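PDB 1VD1: RNase NGR3 from Nicotiana glutinosa, which probably cleaves RNA as an endonuclease of the ribonuclease T2 family, and binds nucleotides such as AMP. Local coordinates for residues F13-P18 with V176-D181; W46-N51 with C190-H195; W54-D59 with W98-T103. All coordinates share one frame; numbering follows the deposited sequence.

Contact 1: residues F13-P18 with V176-D181; sequences FVQQWP and VYLCVD. With AMP (adenosine monophosphate), chain C.
Val14 and Tyr177 pair across the strands, without hydrogen bonds between them, where 10-16 and 171-181 run antiparallel, and theirs is the tight part of the contact. The two side chains lie alongside one another and the valine spends both methyls on the ring: CG1 hangs over its face, 4.0 Å from the Tyr177 centroid and 13° off the normal in a CH-pi contact, while Val14 CG2 comes within 3.6 Å of Tyr177 CE2. Trp46 of strand 41-48 packs against both, and the phenol oxygen is bound to Glu162. The flanking pairs, Phe13 with Leu178 and Gln15 with Val176, are each doubly hydrogen-bonded; Phe13 N to Leu178 O is the shortest link, 2.6 Å.

The other face, under helix 109-123, is looser. Phe13 CB meets Val180 CG2 at 4.0 Å, and a water sits on this face, accepting from Gln15 NE2 at 2.9 Å. Ser123 also binds that amide nitrogen. Beyond the ladder, the Gln16 amide lies against the N6 and N7 edge of the AMP adenine; an alanine here would probably let the base sit less firmly, the amide beside that edge being gone. Phe13 O and Val176 O are acceptors 3.4 Å apart, and the water gives each a second hydrogen beyond its strand bond, which probably offsets the closeness of two partly negative oxygens.

Contact 2: residues W46-N51 with C190-H195; sequences WPNYEN and CPIFPH. With AMP (adenosine monophosphate), chain B.
Ile192 reaches across to the backbone of Tyr49 and Glu50, and its side chain can be followed atom by atom. At CB the chain forks. CG2 approaches Glu50 O at 3.5 Å, and CG1, held between the backbone N and the carbonyl carbon (chi1 50°), passes the same oxygen more distantly. From CG1 the chain continues extended to CD1, which ends against the loop backbone, 3.2 Å from Glu50 O and 3.4 Å from Tyr49 O. The same methyl also lies beside the Asn48 amide, with ND2 its nearest atom. Next to it, the Glu50 side chain crosses that of Pro191 at about a right angle, Glu50 OE2 standing 3.8 Å from Pro191 CG. No hydrogen bond joins the two segments directly.

Residues 46-48 close the strand carrying the HGLWP signature of T2 ribonucleases, followed here by Asn48; the signature also includes His43, a predicted catalytic residue. The facing loop is tied to strand 171-181 by the Cys190-Cys179 disulfide. Trp46 and Asn48 form part of a base-binding site. Trp46 turns one face to the adenine, with CE3 at 3.4 Å from AMP C5, and its NE1 is bound to Glu97. Asn48 divides its amide: OD1 accepts from AMP N6 at 2.7 Å, whereas ND2 makes a weak bond to Tyr49 O. A water accepts from Asn48 ND2 at 3.1 Å, and His195 NE2 is bound to Gly52 O.

Contact 3: residues W54-D59 with W98-T103; sequences WPQNCD and WLKHGT. With AMP (adenosine monophosphate), chain B.
Gln56 and Lys100 run side by side and point the same way, so that the extended lysine chain carries the amide along its flank, with Gln56 OE1 3.6 Å from Lys100 CE. Gln56 CG stands between its own backbone N and carbonyl carbon (chi1 60°), a turn that brings OE1 to the N-H edge of Trp54, somewhat out of the indole plane. There OE1 offers an in-plane lone pair to Trp54 NE1 at 2.9 Å, which restrains the rotation of the indole. A water that donates to Gln56 OE1 and accepts from Lys100 NZ closes the group.

The indole thus held lays one face over the adenine, AMP C5 being centred 3.5 Å above the Trp54 plane. At the other end of the nucleotide one phosphate oxygen, O2P, takes two bonds. Lys100 NZ reaches AMP O2P at 2.8 Å. His101 NE2 donates to AMP O2P at 2.6 Å, nearly straight (N-H...O 163°), and His96 is a further partner of the nucleotide. The imidazole meets the phosphate edge-on, near its own plane, and a second water joins its ND1 to Pro55 O.

Behind these groups the loop is fastened to the last turns of helix 91-102. Asn57 N donates to Lys100 O at 2.8 Å, and the Asn57 amide lies slantwise over the base of the lysine. Thr103 OG1 donates to Leu99 O and accepts a weak bond from Cys58 N at 3.1 Å, beside the Cys58-Cys104 disulfide. The helix, which widens into a pi-type turn as Thr103 N bonds Trp98 O, carries the HEWxKHG signature of the T2 ribonucleases; with Glu97 and His101 predicted as catalytic, the arrangement is that of the family's active site, an aromatic base platform beside a phosphate pocket.

Overall arrangement
Contacts 1 and 2, with centres 12 Å apart, share a sheet: Val14 CG2 touches Trp46 CZ3 at 3.5 Å, and Pro194 CG lies equally far from Tyr177 CD2. Contact 3 is nested within the chain loops closed by both others. It meets contact 2 where the Trp46 ring stacks on His101, Trp46 CD1 to His101 CD2 at 3.3 Å, and both hold the same AMP (chain B), which thereby meets a predicted catalytic histidine. Contacts 1 and 3 do not touch, their nearest atoms being about 8 Å apart; Gln16 of contact 1 instead faces the second AMP (chain C), which lies at a separate site, about 7 Å from the Lys100 side chain.

Contact 1: residues F13-P18 with V176-D181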
loop_
_atom_site.group_PDB
_atom_site.type_symbol
_atom_site.label_atom_id
_atom_site.label_comp_id
_atom_site.label_asym_id
_atom_site.label_seq_id
_atom_site.Cartn_x
_atom_site.Cartn_y
_atom_site.Cartn_z
ATOM N N PHE A 13 4.569 -3.344 -4.489
ATOM C CA PHE A 13 3.734 -2.144 -4.435
ATOM C C PHE A 13 2.755 -2.511 -3.339
ATOM O O PHE A 13 1.959 -3.448 -3.477
ATOM C CB PHE A 13 3.001 -1.873 -5.754
ATOM C CG PHE A 13 2.067 -0.693 -5.683
ATOM C CD1 PHE A 13 2.503 0.527 -5.163
ATOM C CD2 PHE A 13 0.745 -0.808 -6.108
ATOM C CE1 PHE A 13 1.629 1.616 -5.066
ATOM C CE2 PHE A 13 -0.133 0.268 -6.015
ATOM C CZ PHE A 13 0.313 1.487 -5.490
ATOM N N VAL A 14 2.839 -1.796 -2.228
ATOM C CA VAL A 14 2.019 -2.101 -1.071
ATOM C C VAL A 14 0.932 -1.080 -0.792
ATOM O O VAL A 14 1.205 0.109 -0.624
ATOM C CB VAL A 14 2.920 -2.248 0.175
ATOM C CG1 VAL A 14 2.141 -2.841 1.336
ATOM C CG2 VAL A 14 4.122 -3.132 -0.176
ATOM N N GLN A 15 -0.307 -1.559 -0.775
ATOM C CA GLN A 15 -1.450 -0.712 -0.481
ATOM C C GLN A 15 -2.008 -1.150 0.860
ATOM O O GLN A 15 -1.761 -2.262 1.320
ATOM C CB GLN A 15 -2.510 -0.837 -1.567
ATOM C CG GLN A 15 -2.000 -0.380 -2.920
ATOM C CD GLN A 15 -3.040 -0.521 -4.004
ATOM O OE1 GLN A 15 -4.028 0.221 -4.042
ATOM N NE2 GLN A 15 -2.830 -1.483 -4.890
ATOM N N GLN A 16 -2.781 -0.274 1.481
ATOM C CA GLN A 16 -3.327 -0.564 2.789
ATOM C C GLN A 16 -4.805 -0.203 2.841
ATOM O O GLN A 16 -5.287 0.599 2.040
ATOM C CB GLN A 16 -2.533 0.250 3.810
ATOM C CG GLN A 16 -2.997 0.191 5.250
ATOM C CD GLN A 16 -2.089 1.004 6.144
ATOM O OE1 GLN A 16 -0.940 0.627 6.386
ATOM N NE2 GLN A 16 -2.587 2.142 6.621
ATOM N N TRP A 17 -5.525 -0.834 3.760
ATOM C CA TRP A 17 -6.939 -0.537 3.949
ATOM C C TRP A 17 -6.915 0.347 5.189
ATOM O O TRP A 17 -6.698 -0.134 6.300
ATOM C CB TRP A 17 -7.726 -1.824 4.212
ATOM C CG TRP A 17 -9.198 -1.594 4.347
ATOM C CD1 TRP A 17 -9.981 -1.908 5.417
ATOM C CD2 TRP A 17 -10.059 -0.981 3.384
ATOM N NE1 TRP A 17 -11.282 -1.524 5.183
ATOM C CE2 TRP A 17 -11.358 -0.951 3.943
ATOM C CE3 TRP A 17 -9.862 -0.452 2.103
ATOM C CZ2 TRP A 17 -12.453 -0.410 3.264
ATOM C CZ3 TRP A 17 -10.954 0.086 1.428
ATOM C CH2 TRP A 17 -12.233 0.102 2.014
ATOM N N PRO A 18 -7.128 1.662 5.019
ATOM C CA PRO A 18 -7.106 2.583 6.160
ATOM C C PRO A 18 -7.890 2.136 7.386
ATOM O O PRO A 18 -7.409 2.247 8.513
ATOM C CB PRO A 18 -7.651 3.879 5.564
ATOM C CG PRO A 18 -7.182 3.814 4.152
ATOM C CD PRO A 18 -7.488 2.374 3.781
ATOM N N VAL A 176 -2.281 -5.065 0.871
ATOM C CA VAL A 176 -2.292 -5.829 -0.368
ATOM C C VAL A 176 -0.989 -5.603 -1.123
ATOM O O VAL A 176 -0.627 -4.468 -1.443
ATOM C CB VAL A 176 -3.490 -5.416 -1.259
ATOM C CG1 VAL A 176 -3.458 -6.174 -2.584
ATOM C CG2 VAL A 176 -4.788 -5.686 -0.517
ATOM N N TYR A 177 -0.286 -6.698 -1.400
ATOM C CA TYR A 177 0.987 -6.639 -2.096
ATOM C C TYR A 177 0.862 -7.084 -3.540
ATOM O O TYR A 177 0.311 -8.144 -3.827
ATOM C CB TYR A 177 2.029 -7.548 -1.427
ATOM C CG TYR A 177 2.475 -7.109 -0.055
ATOM C CD1 TYR A 177 1.592 -7.113 1.017
ATOM C CD2 TYR A 177 3.795 -6.730 0.177
ATOM C CE1 TYR A 177 2.007 -6.756 2.293
ATOM C CE2 TYR A 177 4.223 -6.368 1.451
ATOM C CZ TYR A 177 3.322 -6.385 2.504
ATOM O OH TYR A 177 3.735 -6.044 3.777
ATOM N N LEU A 178 1.386 -6.260 -4.437
ATOM C CA LEU A 178 1.418 -6.561 -5.861
ATOM C C LEU A 178 2.854 -6.272 -6.263
ATOM O O LEU A 178 3.522 -5.437 -5.642
ATOM C CB LEU A 178 0.466 -5.656 -6.656
ATOM C CG LEU A 178 -1.032 -5.954 -6.561
ATOM C CD1 LEU A 178 -1.823 -4.874 -7.306
ATOM C CD2 LEU A 178 -1.310 -7.333 -7.153
ATOM N N CYS A 179 3.340 -6.969 -7.282
ATOM C CA CYS A 179 4.695 -6.758 -7.748
ATOM C C CYS A 179 4.738 -5.982 -9.059
ATOM O O CYS A 179 3.892 -6.166 -9.942
ATOM C CB CYS A 179 5.429 -8.102 -7.885
ATOM S SG CYS A 179 5.713 -8.823 -6.241
ATOM N N VAL A 180 5.727 -5.101 -9.153
ATOM C CA VAL A 180 5.953 -4.257 -10.314
ATOM C C VAL A 180 7.376 -4.506 -10.815
ATOM O O VAL A 180 8.296 -4.711 -10.020
ATOM C CB VAL A 180 5.781 -2.765 -9.929
ATOM C CG1 VAL A 180 6.126 -1.864 -11.099
ATOM C CG2 VAL A 180 4.351 -2.527 -9.468
ATOM N N ASP A 181 7.566 -4.489 -12.132
ATOM C CA ASP A 181 8.894 -4.727 -12.688
ATOM C C ASP A 181 9.884 -3.642 -12.256
ATOM O O ASP A 181 9.489 -2.535 -11.892
ATOM C CB ASP A 181 8.833 -4.799 -14.217
ATOM C CG ASP A 181 8.862 -3.432 -14.863
ATOM O OD1 ASP A 181 7.828 -2.730 -14.841
ATOM O OD2 ASP A 181 9.934 -3.059 -15.378
HETATM P P AMP C . 3.235 -2.116 9.824
HETATM O O1P AMP C . 3.600 -3.534 9.947
HETATM O O2P AMP C . 2.335 -1.651 10.921
HETATM O O3P AMP C . 2.661 -1.790 8.442
HETATM O "O5'" AMP C . 4.674 -1.340 9.996
HETATM C "C5'" AMP C . 4.959 -0.152 9.195
HETATM C "C4'" AMP C . 5.310 1.019 10.163
HETATM O "O4'" AMP C . 4.832 2.270 9.541
HETATM C "C3'" AMP C . 4.583 0.906 11.673
HETATM O "O3'" AMP C . 5.600 1.475 12.641
HETATM C "C2'" AMP C . 3.289 1.821 11.425
HETATM O "O2'" AMP C . 2.870 2.576 12.549
HETATM C "C1'" AMP C . 3.712 2.842 10.243
HETATM N N9 AMP C . 2.602 3.027 9.281
HETATM C C8 AMP C . 1.932 2.052 8.514
HETATM N N7 AMP C . 0.846 2.456 7.824
HETATM C C5 AMP C . 0.896 3.820 8.121
HETATM C C6 AMP C . 0.035 4.882 7.739
HETATM N N6 AMP C . -1.054 4.602 6.941
HETATM N N1 AMP C . 0.382 6.149 8.221
HETATM C C2 AMP C . 1.497 6.384 8.947
HETATM N N3 AMP C . 2.366 5.439 9.359
HETATM C C4 AMP C . 1.993 4.192 8.950
HETATM O O HOH W 1 -0.799 -3.294 -3.986
#

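Contact 2: residues W46-N51 with C190-H195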
loop_
_atom_site.group_PDB
_atom_site.type_symbol
_atom_site.label_atom_id
_atom_site.label_comp_id
_atom_site.label_asym_id
_atom_site.label_seq_id
_atom_site.Cartn_x
_atom_site.Cartn_y
_atom_site.Cartn_z
ATOM N N TRP A 46 8.339 -0.462 -2.822
ATOM C CA TRP A 46 9.628 -0.941 -2.343
ATOM C C TRP A 46 10.523 -1.799 -3.225
ATOM O O TRP A 46 10.154 -2.911 -3.597
ATOM C CB TRP A 46 9.431 -1.729 -1.042
ATOM C CG TRP A 46 8.540 -1.098 -0.013
ATOM C CD1 TRP A 46 8.373 0.233 0.236
ATOM C CD2 TRP A 46 7.743 -1.791 0.958
ATOM N NE1 TRP A 46 7.529 0.412 1.309
ATOM C CE2 TRP A 46 7.126 -0.815 1.768
ATOM C CE3 TRP A 46 7.496 -3.145 1.222
ATOM C CZ2 TRP A 46 6.273 -1.149 2.824
ATOM C CZ3 TRP A 46 6.645 -3.479 2.278
ATOM C CH2 TRP A 46 6.046 -2.483 3.061
ATOM N N PRO A 47 11.714 -1.290 -3.566
ATOM C CA PRO A 47 12.658 -2.055 -4.387
ATOM C C PRO A 47 12.954 -3.301 -3.544
ATOM O O PRO A 47 13.041 -3.212 -2.318
ATOM C CB PRO A 47 13.848 -1.112 -4.487
ATOM C CG PRO A 47 13.163 0.231 -4.588
ATOM C CD PRO A 47 12.122 0.124 -3.481
ATOM N N ASN A 48 13.103 -4.450 -4.189
ATOM C CA ASN A 48 13.316 -5.696 -3.464
ATOM C C ASN A 48 14.195 -6.656 -4.270
ATOM O O ASN A 48 14.346 -6.504 -5.488
ATOM C CB ASN A 48 11.945 -6.350 -3.219
ATOM C CG ASN A 48 11.873 -7.131 -1.922
ATOM O OD1 ASN A 48 11.573 -6.576 -0.872
ATOM N ND2 ASN A 48 12.141 -8.438 -1.993
ATOM N N TYR A 49 14.759 -7.643 -3.580
ATOM C CA TYR A 49 15.588 -8.674 -4.209
ATOM C C TYR A 49 14.806 -9.981 -4.189
ATOM O O TYR A 49 13.992 -10.219 -3.290
ATOM C CB TYR A 49 16.883 -8.891 -3.430
ATOM C CG TYR A 49 17.802 -7.703 -3.341
ATOM C CD1 TYR A 49 18.365 -7.340 -2.118
ATOM C CD2 TYR A 49 18.151 -6.966 -4.474
ATOM C CE1 TYR A 49 19.251 -6.277 -2.021
ATOM C CE2 TYR A 49 19.045 -5.892 -4.387
ATOM C CZ TYR A 49 19.588 -5.558 -3.154
ATOM O OH TYR A 49 20.476 -4.513 -3.040
ATOM N N GLU A 50 15.059 -10.840 -5.168
ATOM C CA GLU A 50 14.369 -12.116 -5.222
ATOM C C GLU A 50 14.768 -13.025 -4.063
ATOM O O GLU A 50 14.079 -14.007 -3.778
ATOM C CB GLU A 50 14.639 -12.810 -6.561
ATOM C CG GLU A 50 14.192 -11.988 -7.766
ATOM C CD GLU A 50 14.030 -12.820 -9.022
ATOM O OE1 GLU A 50 14.565 -13.945 -9.061
ATOM O OE2 GLU A 50 13.371 -12.345 -9.970
ATOM N N ASN A 51 15.862 -12.700 -3.380
ATOM C CA ASN A 51 16.288 -13.525 -2.252
ATOM C C ASN A 51 15.584 -13.137 -0.951
ATOM O O ASN A 51 15.945 -13.612 0.126
ATOM C CB ASN A 51 17.811 -13.464 -2.060
ATOM C CG ASN A 51 18.312 -12.073 -1.725
ATOM O OD1 ASN A 51 17.572 -11.234 -1.209
ATOM N ND2 ASN A 51 19.589 -11.829 -1.998
ATOM N N CYS A 190 4.627 -11.969 -8.834
ATOM C CA CYS A 190 5.631 -11.855 -7.788
ATOM C C CYS A 190 6.572 -13.047 -7.775
ATOM O O CYS A 190 6.124 -14.192 -7.703
ATOM C CB CYS A 190 4.972 -11.758 -6.422
ATOM S SG CYS A 190 4.206 -10.163 -6.018
ATOM N N PRO A 191 7.891 -12.793 -7.849
ATOM C CA PRO A 191 8.894 -13.869 -7.835
ATOM C C PRO A 191 8.837 -14.618 -6.505
ATOM O O PRO A 191 9.008 -15.840 -6.448
ATOM C CB PRO A 191 10.210 -13.115 -8.015
ATOM C CG PRO A 191 9.808 -11.939 -8.843
ATOM C CD PRO A 191 8.516 -11.505 -8.192
ATOM N N ILE A 192 8.600 -13.860 -5.441
ATOM C CA ILE A 192 8.488 -14.384 -4.089
ATOM C C ILE A 192 7.415 -13.570 -3.377
ATOM O O ILE A 192 7.078 -12.470 -3.818
ATOM C CB ILE A 192 9.804 -14.231 -3.309
ATOM C CG1 ILE A 192 10.311 -12.791 -3.432
ATOM C CG2 ILE A 192 10.833 -15.227 -3.827
ATOM C CD1 ILE A 192 11.503 -12.480 -2.561
ATOM N N PHE A 193 6.880 -14.109 -2.285
ATOM C CA PHE A 193 5.855 -13.416 -1.516
ATOM C C PHE A 193 6.343 -13.130 -0.102
ATOM O O PHE A 193 7.147 -13.883 0.452
ATOM C CB PHE A 193 4.571 -14.248 -1.478
ATOM C CG PHE A 193 3.835 -14.270 -2.783
ATOM C CD1 PHE A 193 3.103 -13.162 -3.200
ATOM C CD2 PHE A 193 3.887 -15.390 -3.610
ATOM C CE1 PHE A 193 2.431 -13.164 -4.420
ATOM C CE2 PHE A 193 3.218 -15.406 -4.835
ATOM C CZ PHE A 193 2.489 -14.290 -5.240
ATOM N N PRO A 194 5.857 -12.032 0.500
ATOM C CA PRO A 194 6.213 -11.594 1.849
ATOM C C PRO A 194 6.389 -12.694 2.882
ATOM O O PRO A 194 5.718 -13.727 2.847
ATOM C CB PRO A 194 5.085 -10.633 2.199
ATOM C CG PRO A 194 4.838 -9.971 0.889
ATOM C CD PRO A 194 4.829 -11.143 -0.073
ATOM N N HIS A 195 7.305 -12.435 3.810
ATOM C CA HIS A 195 7.650 -13.357 4.886
ATOM C C HIS A 195 6.453 -13.770 5.745
ATOM O O HIS A 195 5.930 -14.880 5.612
ATOM C CB HIS A 195 8.715 -12.713 5.783
ATOM C CG HIS A 195 9.841 -12.071 5.030
ATOM N ND1 HIS A 195 10.805 -11.303 5.649
ATOM C CD2 HIS A 195 10.160 -12.082 3.713
ATOM C CE1 HIS A 195 11.667 -10.868 4.747
ATOM N NE2 HIS A 195 11.299 -11.327 3.564
HETATM P P AMP B . 8.575 0.928 5.840
HETATM O O1P AMP B . 8.778 1.933 6.899
HETATM O O2P AMP B . 9.859 0.442 5.242
HETATM O O3P AMP B . 7.591 1.414 4.770
HETATM O "O5'" AMP B . 7.889 -0.312 6.649
HETATM C "C5'" AMP B . 7.372 -1.451 5.938
HETATM C "C4'" AMP B . 7.389 -2.656 6.914
HETATM O "O4'" AMP B . 7.628 -3.870 6.122
HETATM C "C3'" AMP B . 8.597 -2.569 8.075
HETATM O "O3'" AMP B . 7.978 -3.153 9.324
HETATM C "C2'" AMP B . 9.736 -3.475 7.388
HETATM O "O2'" AMP B . 10.363 -4.395 8.263
HETATM C "C1'" AMP B . 8.996 -4.316 6.205
HETATM N N9 AMP B . 9.628 -4.075 4.881
HETATM C C8 AMP B . 10.282 -2.914 4.414
HETATM N N7 AMP B . 10.741 -2.930 3.146
HETATM C C5 AMP B . 10.362 -4.227 2.798
HETATM C C6 AMP B . 10.532 -4.933 1.583
HETATM N N6 AMP B . 11.172 -4.293 0.539
HETATM N N1 AMP B . 10.030 -6.246 1.562
HETATM C C2 AMP B . 9.413 -6.820 2.624
HETATM N N3 AMP B . 9.228 -6.223 3.825
HETATM C C4 AMP B . 9.700 -4.943 3.840
HETATM O O HOH W 2 11.330 -9.115 0.880
#

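Contact 3: residues W54-D59 with W98-T103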
loop_
_atom_site.group_PDB
_atom_site.type_symbol
_atom_site.label_atom_id
_atom_site.label_comp_id
_atom_site.label_asym_id
_atom_site.label_seq_id
_atom_site.Cartn_x
_atom_site.Cartn_y
_atom_site.Cartn_z
ATOM N N TRP A 54 16.282 -6.660 0.727
ATOM C CA TRP A 54 16.037 -5.476 -0.086
ATOM C C TRP A 54 16.982 -4.349 0.245
ATOM O O TRP A 54 17.560 -4.307 1.331
ATOM C CB TRP A 54 14.605 -4.982 0.131
ATOM C CG TRP A 54 14.327 -4.595 1.554
ATOM C CD1 TRP A 54 14.575 -3.385 2.148
ATOM C CD2 TRP A 54 13.782 -5.437 2.576
ATOM N NE1 TRP A 54 14.214 -3.426 3.476
ATOM C CE2 TRP A 54 13.724 -4.673 3.765
ATOM C CE3 TRP A 54 13.335 -6.766 2.603
ATOM C CZ2 TRP A 54 13.235 -5.194 4.969
ATOM C CZ3 TRP A 54 12.845 -7.285 3.804
ATOM C CH2 TRP A 54 12.801 -6.497 4.968
ATOM N N PRO A 55 17.171 -3.421 -0.701
ATOM C CA PRO A 55 18.063 -2.300 -0.427
ATOM C C PRO A 55 17.233 -1.235 0.283
ATOM O O PRO A 55 16.011 -1.211 0.150
ATOM C CB PRO A 55 18.496 -1.863 -1.819
ATOM C CG PRO A 55 17.255 -2.098 -2.627
ATOM C CD PRO A 55 16.773 -3.450 -2.122
ATOM N N GLN A 56 17.880 -0.380 1.062
ATOM C CA GLN A 56 17.158 0.686 1.745
ATOM C C GLN A 56 18.137 1.766 2.167
ATOM O O GLN A 56 19.313 1.482 2.399
ATOM C CB GLN A 56 16.407 0.146 2.966
ATOM C CG GLN A 56 17.281 -0.506 4.022
ATOM C CD GLN A 56 16.506 -0.833 5.287
ATOM O OE1 GLN A 56 15.489 -1.527 5.244
ATOM N NE2 GLN A 56 16.984 -0.333 6.422
ATOM N N ASN A 57 17.656 3.005 2.239
ATOM C CA ASN A 57 18.495 4.134 2.642
ATOM C C ASN A 57 19.697 4.287 1.714
ATOM O O ASN A 57 20.833 4.439 2.167
ATOM C CB ASN A 57 18.965 3.919 4.085
ATOM C CG ASN A 57 17.808 3.803 5.062
ATOM O OD1 ASN A 57 17.866 3.041 6.030
ATOM N ND2 ASN A 57 16.752 4.569 4.820
ATOM N N CYS A 58 19.435 4.280 0.411
ATOM C CA CYS A 58 20.487 4.380 -0.591
ATOM C C CYS A 58 21.125 5.750 -0.787
ATOM O O CYS A 58 22.116 5.875 -1.504
ATOM C CB CYS A 58 19.960 3.853 -1.926
ATOM S SG CYS A 58 19.536 2.091 -1.788
ATOM N N ASP A 59 20.564 6.771 -0.154
ATOM C CA ASP A 59 21.103 8.121 -0.266
ATOM C C ASP A 59 20.663 8.928 0.948
ATOM O O ASP A 59 19.701 9.692 0.881
ATOM C CB ASP A 59 20.594 8.799 -1.539
ATOM C CG ASP A 59 21.367 10.064 -1.874
ATOM O OD1 ASP A 59 21.806 10.767 -0.938
ATOM O OD2 ASP A 59 21.521 10.362 -3.076
ATOM N N TRP A 98 10.435 7.989 0.779
ATOM C CA TRP A 98 11.348 8.415 -0.274
ATOM C C TRP A 98 12.793 8.101 0.089
ATOM O O TRP A 98 13.528 7.513 -0.706
ATOM C CB TRP A 98 11.234 9.918 -0.542
ATOM C CG TRP A 98 12.416 10.424 -1.311
ATOM C CD1 TRP A 98 13.435 11.208 -0.839
ATOM C CD2 TRP A 98 12.754 10.097 -2.661
ATOM N NE1 TRP A 98 14.387 11.385 -1.817
ATOM C CE2 TRP A 98 13.994 10.713 -2.945
ATOM C CE3 TRP A 98 12.131 9.338 -3.661
ATOM C CZ2 TRP A 98 14.623 10.592 -4.192
ATOM C CZ3 TRP A 98 12.756 9.217 -4.901
ATOM C CH2 TRP A 98 13.989 9.840 -5.155
ATOM N N LEU A 99 13.205 8.508 1.285
ATOM C CA LEU A 99 14.580 8.271 1.727
ATOM C C LEU A 99 14.902 6.790 1.885
ATOM O O LEU A 99 15.930 6.310 1.409
ATOM C CB LEU A 99 14.842 8.975 3.060
ATOM C CG LEU A 99 14.765 10.503 3.058
ATOM C CD1 LEU A 99 14.839 11.032 4.479
ATOM C CD2 LEU A 99 15.896 11.061 2.227
ATOM N N LYS A 100 14.015 6.065 2.553
ATOM C CA LYS A 100 14.245 4.651 2.797
ATOM C C LYS A 100 14.151 3.763 1.571
ATOM O O LYS A 100 14.974 2.861 1.382
ATOM C CB LYS A 100 13.258 4.138 3.843
ATOM C CG LYS A 100 13.540 2.716 4.288
ATOM C CD LYS A 100 12.611 2.319 5.415
ATOM C CE LYS A 100 12.976 0.952 5.956
ATOM N NZ LYS A 100 12.037 0.537 7.034
ATOM N N HIS A 101 13.151 4.023 0.737
ATOM C CA HIS A 101 12.924 3.193 -0.434
ATOM C C HIS A 101 13.116 3.890 -1.771
ATOM O O HIS A 101 13.775 3.354 -2.655
ATOM C CB HIS A 101 11.512 2.605 -0.356
ATOM C CG HIS A 101 11.268 1.782 0.873
ATOM N ND1 HIS A 101 11.852 0.551 1.072
ATOM C CD2 HIS A 101 10.498 2.015 1.963
ATOM C CE1 HIS A 101 11.449 0.056 2.228
ATOM N NE2 HIS A 101 10.628 0.924 2.789
ATOM N N GLY A 102 12.554 5.085 -1.912
ATOM C CA GLY A 102 12.670 5.815 -3.164
ATOM C C GLY A 102 14.091 6.031 -3.649
ATOM O O GLY A 102 14.374 5.898 -4.842
ATOM N N THR A 103 14.999 6.363 -2.739
ATOM C CA THR A 103 16.382 6.601 -3.136
ATOM C C THR A 103 17.030 5.355 -3.731
ATOM O O THR A 103 18.060 5.450 -4.396
ATOM C CB THR A 103 17.253 7.085 -1.952
ATOM O OG1 THR A 103 17.276 6.086 -0.929
ATOM C CG2 THR A 103 16.715 8.390 -1.391
HETATM P P AMP B . 8.575 0.928 5.840
HETATM O O1P AMP B . 8.778 1.933 6.899
HETATM O O2P AMP B . 9.859 0.442 5.242
HETATM O O3P AMP B . 7.591 1.414 4.770
HETATM O "O5'" AMP B . 7.889 -0.312 6.649
HETATM C "C5'" AMP B . 7.372 -1.451 5.938
HETATM C "C4'" AMP B . 7.389 -2.656 6.914
HETATM O "O4'" AMP B . 7.628 -3.870 6.122
HETATM C "C3'" AMP B . 8.597 -2.569 8.075
HETATM O "O3'" AMP B . 7.978 -3.153 9.324
HETATM C "C2'" AMP B . 9.736 -3.475 7.388
HETATM O "O2'" AMP B . 10.363 -4.395 8.263
HETATM C "C1'" AMP B . 8.996 -4.316 6.205
HETATM N N9 AMP B . 9.628 -4.075 4.881
HETATM C C8 AMP B . 10.282 -2.914 4.414
HETATM N N7 AMP B . 10.741 -2.930 3.146
HETATM C C5 AMP B . 10.362 -4.227 2.798
HETATM C C6 AMP B . 10.532 -4.933 1.583
HETATM N N6 AMP B . 11.172 -4.293 0.539
HETATM N N1 AMP B . 10.030 -6.246 1.562
HETATM C C2 AMP B . 9.413 -6.820 2.624
HETATM N N3 AMP B . 9.228 -6.223 3.825
HETATM C C4 AMP B . 9.700 -4.943 3.840
HETATM O O HOH W 3 13.472 -0.984 -0.645
HETATM O O HOH W 4 13.072 -2.067 6.998
#